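Pyoverdine synthetase F (PDB 6CUL) is a Pseudomonas aeruginosa biosynthetic protein with an alpha/beta fold built round a mixed, largely parallel central sheet. Local coordinates at residues V56-D61 against D101-V106; A7-L12 against V143-L148; A64-D69 against Y110-R115. One frame throughout, in Å; residues are numbered along the deposited sequence.

Contact 1 of 3, residues V56-D61 against D101-V106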
# COMPACT_ATOMS: atom_id res chain seq x y z
N VAL A 56 -5.58 15.01 -1.44
CA VAL A 56 -6.02 15.65 -2.66
C VAL A 56 -6.40 14.73 -3.79
O VAL A 56 -7.36 14.97 -4.43
CB VAL A 56 -5.09 16.79 -3.08
CG1 VAL A 56 -5.08 17.84 -2.02
CG2 VAL A 56 -3.70 16.29 -3.36
N GLY A 57 -5.68 13.67 -4.02
CA GLY A 57 -6.06 12.77 -5.06
C GLY A 57 -5.83 11.34 -4.69
O GLY A 57 -4.94 11.05 -3.97
N VAL A 58 -6.64 10.45 -5.19
CA VAL A 58 -6.47 9.04 -4.89
C VAL A 58 -6.25 8.30 -6.20
O VAL A 58 -7.14 7.74 -6.76
CB VAL A 58 -7.67 8.41 -4.11
CG1 VAL A 58 -7.44 6.95 -3.87
CG2 VAL A 58 -7.91 9.10 -2.78
N ILE A 59 -5.04 8.34 -6.67
CA ILE A 59 -4.61 7.73 -7.87
C ILE A 59 -4.49 6.19 -7.83
O ILE A 59 -4.17 5.63 -6.87
CB ILE A 59 -3.28 8.40 -8.29
CG1 ILE A 59 -3.41 9.92 -8.22
CG2 ILE A 59 -2.86 7.98 -9.67
CD1 ILE A 59 -2.16 10.68 -8.00
N TYR A 60 -4.86 5.54 -8.89
CA TYR A 60 -4.77 4.12 -8.98
C TYR A 60 -4.25 3.83 -10.38
O TYR A 60 -4.59 4.49 -11.28
CB TYR A 60 -6.11 3.49 -8.62
CG TYR A 60 -7.06 3.46 -9.68
CD1 TYR A 60 -7.84 4.53 -10.01
CD2 TYR A 60 -7.17 2.36 -10.43
CE1 TYR A 60 -8.70 4.44 -11.06
CE2 TYR A 60 -8.02 2.26 -11.47
CZ TYR A 60 -8.78 3.28 -11.77
OH TYR A 60 -9.56 3.07 -12.80
N ASP A 61 -3.41 2.86 -10.54
CA ASP A 61 -2.89 2.60 -11.83
C ASP A 61 -3.49 1.52 -12.71
O ASP A 61 -3.02 1.35 -13.77
CB ASP A 61 -1.44 2.25 -11.68
CG ASP A 61 -1.22 0.84 -11.37
OD1 ASP A 61 -1.75 0.35 -10.43
OD2 ASP A 61 -0.49 0.24 -12.05
N ASP A 101 -15.17 10.55 -5.29
CA ASP A 101 -14.88 11.62 -6.13
C ASP A 101 -13.39 11.85 -6.25
O ASP A 101 -13.03 12.52 -7.10
CB ASP A 101 -15.59 12.87 -5.66
CG ASP A 101 -17.09 12.71 -5.56
OD1 ASP A 101 -17.70 11.76 -5.98
OD2 ASP A 101 -17.68 13.56 -5.00
N LEU A 102 -12.55 11.35 -5.40
CA LEU A 102 -11.12 11.57 -5.59
C LEU A 102 -10.34 10.52 -6.38
O LEU A 102 -9.21 10.66 -6.48
CB LEU A 102 -10.42 11.78 -4.27
CG LEU A 102 -10.89 12.85 -3.34
CD1 LEU A 102 -10.38 12.59 -1.96
CD2 LEU A 102 -10.45 14.18 -3.84
N LEU A 103 -10.96 9.50 -6.87
CA LEU A 103 -10.26 8.52 -7.61
C LEU A 103 -9.70 9.04 -8.94
O LEU A 103 -10.43 9.71 -9.66
CB LEU A 103 -11.21 7.39 -7.88
CG LEU A 103 -11.59 6.54 -6.69
CD1 LEU A 103 -12.46 5.40 -7.11
CD2 LEU A 103 -10.36 6.03 -6.04
N LEU A 104 -8.46 8.73 -9.24
CA LEU A 104 -7.78 9.09 -10.47
C LEU A 104 -7.04 7.94 -11.08
O LEU A 104 -6.41 7.21 -10.38
CB LEU A 104 -6.70 10.11 -10.20
CG LEU A 104 -7.14 11.50 -9.92
CD1 LEU A 104 -5.97 12.42 -9.75
CD2 LEU A 104 -7.93 11.93 -11.10
N SER A 105 -7.09 7.77 -12.38
CA SER A 105 -6.35 6.72 -12.96
C SER A 105 -5.26 7.32 -13.79
O SER A 105 -5.55 8.15 -14.61
CB SER A 105 -7.16 5.83 -13.85
OG SER A 105 -6.49 4.61 -14.08
N VAL A 106 -4.03 6.88 -13.57
CA VAL A 106 -2.90 7.26 -14.35
C VAL A 106 -2.45 5.86 -14.77
O VAL A 106 -1.48 5.38 -14.30
CB VAL A 106 -1.84 8.01 -13.59
CG1 VAL A 106 -0.52 7.95 -14.31
CG2 VAL A 106 -2.23 9.41 -13.39

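Contact 2 of 3, residues A7-L12 against V143-L148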
# COMPACT_ATOMS: atom_id res chain seq x y z
N ALA A 7 -1.32 13.24 -1.43
CA ALA A 7 -1.74 12.44 -2.59
C ALA A 7 -1.56 10.97 -2.32
O ALA A 7 -0.60 10.57 -1.79
CB ALA A 7 -0.99 12.83 -3.83
N TYR A 8 -2.51 10.18 -2.67
CA TYR A 8 -2.42 8.78 -2.38
C TYR A 8 -2.42 7.89 -3.65
O TYR A 8 -3.07 8.17 -4.59
CB TYR A 8 -3.58 8.47 -1.42
CG TYR A 8 -3.62 7.13 -0.76
CD1 TYR A 8 -3.96 6.02 -1.45
CD2 TYR A 8 -3.38 7.01 0.56
CE1 TYR A 8 -4.03 4.82 -0.86
CE2 TYR A 8 -3.45 5.81 1.17
CZ TYR A 8 -3.78 4.70 0.45
OH TYR A 8 -3.87 3.50 1.06
N ILE A 9 -1.60 6.87 -3.66
CA ILE A 9 -1.51 5.96 -4.79
C ILE A 9 -1.58 4.47 -4.46
O ILE A 9 -0.85 4.03 -3.64
CB ILE A 9 -0.21 6.18 -5.62
CG1 ILE A 9 0.05 7.63 -5.91
CG2 ILE A 9 -0.27 5.41 -6.92
CD1 ILE A 9 1.33 7.89 -6.62
N TRP A 10 -2.44 3.74 -5.11
CA TRP A 10 -2.50 2.33 -4.93
C TRP A 10 -3.04 1.54 -6.16
O TRP A 10 -3.88 1.97 -6.86
CB TRP A 10 -3.29 2.04 -3.70
CG TRP A 10 -4.70 2.36 -3.83
CD1 TRP A 10 -5.27 3.15 -4.73
CD2 TRP A 10 -5.73 1.91 -2.98
NE1 TRP A 10 -6.58 3.22 -4.52
CE2 TRP A 10 -6.89 2.47 -3.43
CE3 TRP A 10 -5.77 1.13 -1.83
CZ2 TRP A 10 -8.05 2.23 -2.85
CZ3 TRP A 10 -6.92 0.92 -1.26
CH2 TRP A 10 -8.04 1.46 -1.76
N SER A 11 -2.55 0.37 -6.37
CA SER A 11 -3.03 -0.41 -7.44
C SER A 11 -4.27 -1.07 -6.91
O SER A 11 -4.14 -1.87 -6.08
CB SER A 11 -2.04 -1.52 -7.74
OG SER A 11 -0.91 -1.09 -8.38
N LEU A 12 -5.44 -0.83 -7.48
CA LEU A 12 -6.64 -1.45 -7.02
C LEU A 12 -6.58 -2.98 -6.97
O LEU A 12 -7.13 -3.56 -6.12
CB LEU A 12 -7.80 -1.07 -7.91
CG LEU A 12 -8.28 0.36 -7.88
CD1 LEU A 12 -9.42 0.56 -8.80
CD2 LEU A 12 -8.68 0.81 -6.51
N VAL A 143 3.05 12.66 -1.06
CA VAL A 143 2.50 11.43 -1.64
C VAL A 143 2.77 10.08 -0.88
O VAL A 143 3.85 9.81 -0.50
CB VAL A 143 2.88 11.31 -3.11
CG1 VAL A 143 4.35 11.23 -3.27
CG2 VAL A 143 2.17 10.16 -3.77
N VAL A 144 1.74 9.26 -0.69
CA VAL A 144 1.80 7.99 -0.01
C VAL A 144 1.50 6.91 -1.02
O VAL A 144 0.69 7.08 -1.83
CB VAL A 144 0.76 7.85 1.12
CG1 VAL A 144 0.98 6.58 1.92
CG2 VAL A 144 0.72 9.07 2.03
N LEU A 145 2.20 5.83 -0.92
CA LEU A 145 1.98 4.74 -1.76
C LEU A 145 1.54 3.63 -0.84
O LEU A 145 2.14 3.45 0.17
CB LEU A 145 3.27 4.36 -2.49
CG LEU A 145 3.87 5.46 -3.34
CD1 LEU A 145 5.13 5.09 -4.09
CD2 LEU A 145 2.84 5.96 -4.32
N ASP A 146 0.44 2.98 -1.14
CA ASP A 146 0.02 1.80 -0.46
C ASP A 146 -0.23 0.74 -1.53
O ASP A 146 -1.27 0.74 -2.18
CB ASP A 146 -1.26 2.00 0.25
CG ASP A 146 -2.03 0.71 0.41
OD1 ASP A 146 -1.50 -0.31 0.72
OD2 ASP A 146 -3.22 0.74 0.21
N GLY A 147 0.63 -0.22 -1.69
CA GLY A 147 0.40 -1.22 -2.71
C GLY A 147 0.30 -0.81 -4.16
O GLY A 147 -0.56 -1.26 -4.84
N LEU A 148 1.15 0.10 -4.59
CA LEU A 148 1.19 0.46 -6.00
C LEU A 148 2.22 -0.50 -6.59
O LEU A 148 3.35 -0.45 -6.22
CB LEU A 148 1.59 1.89 -6.19
CG LEU A 148 2.15 2.16 -7.59
CD1 LEU A 148 1.14 1.93 -8.67
CD2 LEU A 148 2.71 3.54 -7.71

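Contact 3 of 3, residues A64-D69 against Y110-R115. With FGD (N-(4-{[(2-amino-4-oxo-1,4-dihydroquinazolin-6-yl)methyl]amino}benzene-1-carbonyl)-D-glutamic acid), chain I; CIT (citric acid), chain J.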
# COMPACT_ATOMS: atom_id res chain seq x y z
N ALA A 64 -8.44 -0.96 -17.31
CA ALA A 64 -9.50 -1.80 -17.73
C ALA A 64 -9.22 -2.58 -19.02
O ALA A 64 -9.73 -3.62 -19.20
CB ALA A 64 -10.78 -1.03 -17.81
N GLU A 65 -8.31 -2.12 -19.83
CA GLU A 65 -7.97 -2.85 -21.00
C GLU A 65 -6.97 -3.95 -20.77
O GLU A 65 -6.39 -4.35 -21.72
CB GLU A 65 -7.44 -1.95 -22.04
CG GLU A 65 -8.42 -1.02 -22.64
CD GLU A 65 -9.34 -1.64 -23.65
OE1 GLU A 65 -9.12 -2.77 -24.05
OE2 GLU A 65 -10.28 -0.96 -24.04
N LEU A 66 -6.69 -4.34 -19.57
CA LEU A 66 -5.76 -5.41 -19.39
C LEU A 66 -6.62 -6.50 -18.84
O LEU A 66 -7.17 -6.32 -17.82
CB LEU A 66 -4.66 -5.04 -18.46
CG LEU A 66 -3.35 -4.68 -19.11
CD1 LEU A 66 -2.32 -4.61 -18.03
CD2 LEU A 66 -2.91 -5.66 -20.12
N PRO A 67 -6.75 -7.60 -19.55
CA PRO A 67 -7.64 -8.62 -19.05
C PRO A 67 -7.19 -9.18 -17.68
O PRO A 67 -8.07 -9.54 -16.95
CB PRO A 67 -7.69 -9.60 -20.20
CG PRO A 67 -7.25 -8.85 -21.36
CD PRO A 67 -6.22 -7.93 -20.86
N ARG A 68 -5.90 -9.31 -17.41
CA ARG A 68 -5.37 -9.71 -16.12
C ARG A 68 -5.70 -8.65 -15.04
O ARG A 68 -5.97 -8.98 -13.97
CB ARG A 68 -3.90 -10.06 -16.17
CG ARG A 68 -2.95 -8.89 -16.28
CD ARG A 68 -1.55 -9.31 -16.47
NE ARG A 68 -0.72 -8.19 -16.60
CZ ARG A 68 -0.31 -7.67 -17.72
NH1 ARG A 68 -0.64 -8.17 -18.86
NH2 ARG A 68 0.46 -6.67 -17.66
N ASP A 69 -5.62 -7.40 -15.39
CA ASP A 69 -6.08 -6.37 -14.50
C ASP A 69 -7.60 -6.53 -14.28
O ASP A 69 -8.07 -6.21 -13.28
CB ASP A 69 -5.71 -4.94 -14.98
CG ASP A 69 -4.37 -4.48 -14.50
OD1 ASP A 69 -3.69 -5.31 -14.09
OD2 ASP A 69 -4.01 -3.33 -14.57
N TYR A 110 1.50 0.65 -20.34
CA TYR A 110 2.71 0.15 -20.85
C TYR A 110 2.85 -1.29 -20.51
O TYR A 110 3.55 -1.93 -21.19
CB TYR A 110 3.89 0.94 -20.26
CG TYR A 110 4.28 0.62 -18.82
CD1 TYR A 110 5.05 -0.46 -18.54
CD2 TYR A 110 3.91 1.43 -17.78
CE1 TYR A 110 5.42 -0.76 -17.29
CE2 TYR A 110 4.27 1.15 -16.50
CZ TYR A 110 5.04 0.04 -16.26
OH TYR A 110 5.41 -0.32 -15.02
N ARG A 111 2.20 -1.77 -19.50
CA ARG A 111 2.21 -3.16 -19.17
C ARG A 111 1.59 -4.08 -20.26
O ARG A 111 1.87 -5.20 -20.26
CB ARG A 111 1.62 -3.40 -17.80
CG ARG A 111 2.46 -2.99 -16.63
CD ARG A 111 1.78 -3.25 -15.34
NE ARG A 111 0.50 -2.61 -15.24
CZ ARG A 111 -0.65 -3.18 -14.99
NH1 ARG A 111 -0.74 -4.42 -14.79
NH2 ARG A 111 -1.70 -2.45 -14.92
N ARG A 112 0.80 -3.54 -21.17
CA ARG A 112 0.23 -4.28 -22.27
C ARG A 112 1.33 -4.85 -23.13
O ARG A 112 1.23 -5.91 -23.56
CB ARG A 112 -0.66 -3.38 -23.11
CG ARG A 112 -1.87 -2.79 -22.43
CD ARG A 112 -2.54 -1.69 -23.21
NE ARG A 112 -3.38 -0.82 -22.42
CZ ARG A 112 -4.37 -0.08 -22.90
NH1 ARG A 112 -4.68 -0.11 -24.13
NH2 ARG A 112 -5.04 0.66 -22.11
N TYR A 113 2.36 -4.10 -23.38
CA TYR A 113 3.49 -4.57 -24.10
C TYR A 113 4.32 -5.49 -23.22
O TYR A 113 4.30 -5.35 -22.06
CB TYR A 113 4.38 -3.40 -24.47
CG TYR A 113 3.84 -2.49 -25.51
CD1 TYR A 113 3.90 -2.83 -26.82
CD2 TYR A 113 3.29 -1.28 -25.19
CE1 TYR A 113 3.41 -2.00 -27.79
CE2 TYR A 113 2.80 -0.44 -26.15
CZ TYR A 113 2.86 -0.80 -27.46
OH TYR A 113 2.39 0.00 -28.44
N PRO A 114 5.09 -6.42 -23.77
CA PRO A 114 5.97 -7.30 -23.02
C PRO A 114 7.03 -6.60 -22.23
O PRO A 114 7.36 -5.50 -22.54
CB PRO A 114 6.60 -8.15 -24.05
CG PRO A 114 5.68 -8.12 -25.16
CD PRO A 114 4.58 -7.16 -24.90
N ARG A 115 7.48 -7.24 -21.17
CA ARG A 115 8.43 -6.68 -20.26
C ARG A 115 9.77 -6.45 -20.86
O ARG A 115 10.25 -7.28 -21.55
CB ARG A 115 8.57 -7.64 -19.12
CG ARG A 115 9.53 -7.22 -18.07
CD ARG A 115 9.18 -7.89 -16.82
NE ARG A 115 9.12 -6.89 -15.79
CZ ARG A 115 10.07 -6.63 -14.92
NH1 ARG A 115 11.19 -7.31 -14.89
NH2 ARG A 115 9.86 -5.68 -14.07
C13 FGD I . -4.52 -13.35 -12.10
C15 FGD I . -6.24 -13.37 -13.77
C17 FGD I . -6.83 -13.36 -11.44
C20 FGD I . -8.70 -13.63 -8.12
C21 FGD I . -8.80 -14.55 -7.08
C22 FGD I . -9.95 -14.55 -6.24
C24 FGD I . -10.86 -12.70 -7.52
C02 FGD I . -2.84 -15.01 -17.33
C04 FGD I . -3.21 -13.57 -16.97
C05 FGD I . -3.73 -12.79 -18.18
C06 FGD I . -4.85 -13.53 -18.91
C07 FGD I . -6.21 -13.31 -18.25
C11 FGD I . -3.83 -13.36 -14.54
C12 FGD I . -4.90 -13.36 -13.43
C14 FGD I . -5.48 -13.35 -11.10
C16 FGD I . -7.21 -13.37 -12.77
C19 FGD I . -7.46 -13.62 -9.02
C23 FGD I . -10.96 -13.64 -6.46
C25 FGD I . -9.73 -12.70 -8.34
C27 FGD I . -12.29 -14.61 -4.49
C30 FGD I . -10.06 -15.56 -5.10
N10 FGD I . -4.22 -13.58 -15.92
N18 FGD I . -7.84 -13.37 -10.39
N26 FGD I . -12.17 -13.64 -5.58
N28 FGD I . -13.36 -14.50 -3.52
N29 FGD I . -11.22 -15.56 -4.26
O01 FGD I . -1.64 -15.38 -17.31
O03 FGD I . -3.75 -15.83 -17.66
O08 FGD I . -6.63 -12.14 -18.06
O09 FGD I . -6.91 -14.30 -17.90
O31 FGD I . -9.19 -16.34 -4.91
O32 FGD I . -2.70 -13.17 -14.26
C1 CIT J . 4.57 -8.08 -11.72
O1 CIT J . 5.64 -7.48 -11.45
O2 CIT J . 4.02 -8.79 -10.86
C2 CIT J . 3.97 -7.93 -13.10
C3 CIT J . 2.56 -7.32 -13.09
O7 CIT J . 1.70 -8.40 -12.65
C4 CIT J . 2.36 -6.14 -12.14
C5 CIT J . 0.90 -5.70 -12.08
O3 CIT J . 0.62 -4.49 -12.15
O4 CIT J . -0.06 -6.51 -11.96
C6 CIT J . 2.26 -6.84 -14.51
O5 CIT J . 3.21 -6.58 -15.29
O6 CIT J . 1.10 -6.71 -14.95

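Contact 1 of 3, residues V56-D61 against D101-V106
Tyr60 holds CG between its backbone N and carbonyl carbon (chi1 82°), which folds the ring back across the neighbouring strand toward Ser105, while Ser105 turns OG anti to its own N (chi1 -163°) and brings it over that ring. The two residues belong to adjacent parallel strands, 55-60 and 103-105, at the margin of the Rossmann-like sheet, where 103-105 is an edge strand of this chain's sheet. Ser105 OG stands 3.5 Å above one face of the Tyr60 ring, offset toward the rim, and Ser105 CB lies 3.5 Å from Tyr60 CE1. The hydroxyl is also weakly bonded to the Tyr60 carbonyl oxygen.

The backbone pairing runs through alternate residues of 56-61. Val58 straddles Leu103, its N donating to Leu102 O at 2.9 Å and its O accepting from Leu104 N at 3.0 Å. The shortest of these bonds, Tyr60 N to Leu104 O at 2.7 Å, is reached almost head-on, with a C=O...N angle of 177°. Val106 N adds a weak bond to Tyr60 O.

The other face of the sheet carries Ile59 and Leu104, and helix 118-136 packs on it through Leu135 against Ile59. Ile59 divides its branches between two partners: CG1 rests on CB and CD1 of Leu104, and CG2 meets Val106 CG2. Just past the strand, Asp61 takes its carboxylate elsewhere, to Ser11, Arg13 and Ser108. Back on the Val58 face, the two hydrophobic branches cross where Val58 CG1 approaches Leu103 CD2 at 3.8 Å.

Contact 2 of 3, residues A7-L12 against V143-L148
Ile9 touches Val143, Leu145 and Leu148 through its side chain. CB is pressed by Leu145 CD2 at 3.3 Å, tighter than ordinary van der Waals contact. From there CG2 leaves toward Leu148 and meets its CD2 at 3.6 Å. The other branch, CG1, runs on beside Leu145 CD2, the two side chains pointing the same way. At the tip, CD1 meets both that methyl and Val143 CG2, the latter 3.7 Å away. With CG1 anti to the carbonyl carbon (chi1 -47°), the longer branch extends along this row of methyls.

Strands 6-9 and 142-145 are neighbouring parallel strands inside the Rossmann-like sheet, at the point where successive strands switch from being added on one side to being added on the other (order 3-2-1-4-5), and their backbones are joined by Val144 N to Ala7 O, Ile9 N to Val144 O and Asp146 N to Ile9 O. Beyond the strands, Ser11 N still reaches Gly147 O at 3.0 Å. Ser11 itself precedes helix 12-17, and its OG is hydrogen-bonded to Asp61 OD1 and to the backbone N of Leu149.

On the opposite face of the sheet, packed by helix 36-46, Tyr8 OH donates to Asp146 OD2 at 3.0 Å, on the anti side of the carboxylate and 31° out of its plane. That oxygen also sits at the edge of the Trp10 indole, 3.3 Å from CE3, while Tyr8 CE1 lies over one indole face.

Contact 3 of 3, residues A64-D69 against Y110-R115
Arg111 and Asp69 approach from opposite directions and meet through the edges of their flat groups, guanidinium and carboxylate planes being 31° apart. Arg111 NH1 bonds to Asp69 OD1 at 3.2 Å, on the syn side of the carboxylate and within the guanidinium plane; NH2 faces OD2 in the same salt bridge, though modelled too close to be taken literally. The bend at chi3 of Arg111 (-56°) turns its guanidinium back toward Asp69. Leu66 CD1 packs 3.4 Å above one face of the Arg111 group, with citrate O3 over the other, and the same methyl also covers a face of the Arg68 guanidinium.

Leu66 is the N-cap residue of helix 67-72, and 110-115 lies in the loop before helix 118-136; Pro67 and Arg68 belong to one FGD pocket, Tyr110, Arg112, Tyr113 and Pro114 to a separate one. Arg68 N, in the first turn of the helix, lies 3.0 Å from FGD O08, so this oxygen probably feels the helix's positive end. The extended side chain of Arg68 directs its edge at citrate, probably from the crystallisation liquor. Citrate O6 takes three hydrogen bonds, from Arg68 NE, from Arg68 NH2 at 2.8 Å and from Arg111 NH1 at 2.9 Å; Arg13 binds the same molecule. Arg68 NH2 also makes a weak bond to Arg111 O.

Arg112 lays its guanidinium over the aliphatic part of Glu65, whose CB is 3.5 Å from NH2. That NH2 is salt-bridged to Asp63, while NE is buried by the contact and has no partner in the model.

Overall arrangement
Contacts 1 and 2, with centres 9 Å apart, lie in one sheet: strands 55-60 and 6-9 are neighbours in it, so four consecutive strands, 103-105, 55-60, 6-9 and 142-145, run through the pair. The side chains of Asp61 and Ser11 also join them beyond the strand ends. Contact 3 lies about 19 Å, centre to centre, from each, formed by segments that follow strands 55-60 and 103-105 in the chain. Its segments alternate with those of contact 1, and both are enclosed in the loop closed by contact 2. The sheet thus probably helps to place the two segments of contact 3, which contribute to separate FGD pockets and meet at the citrate.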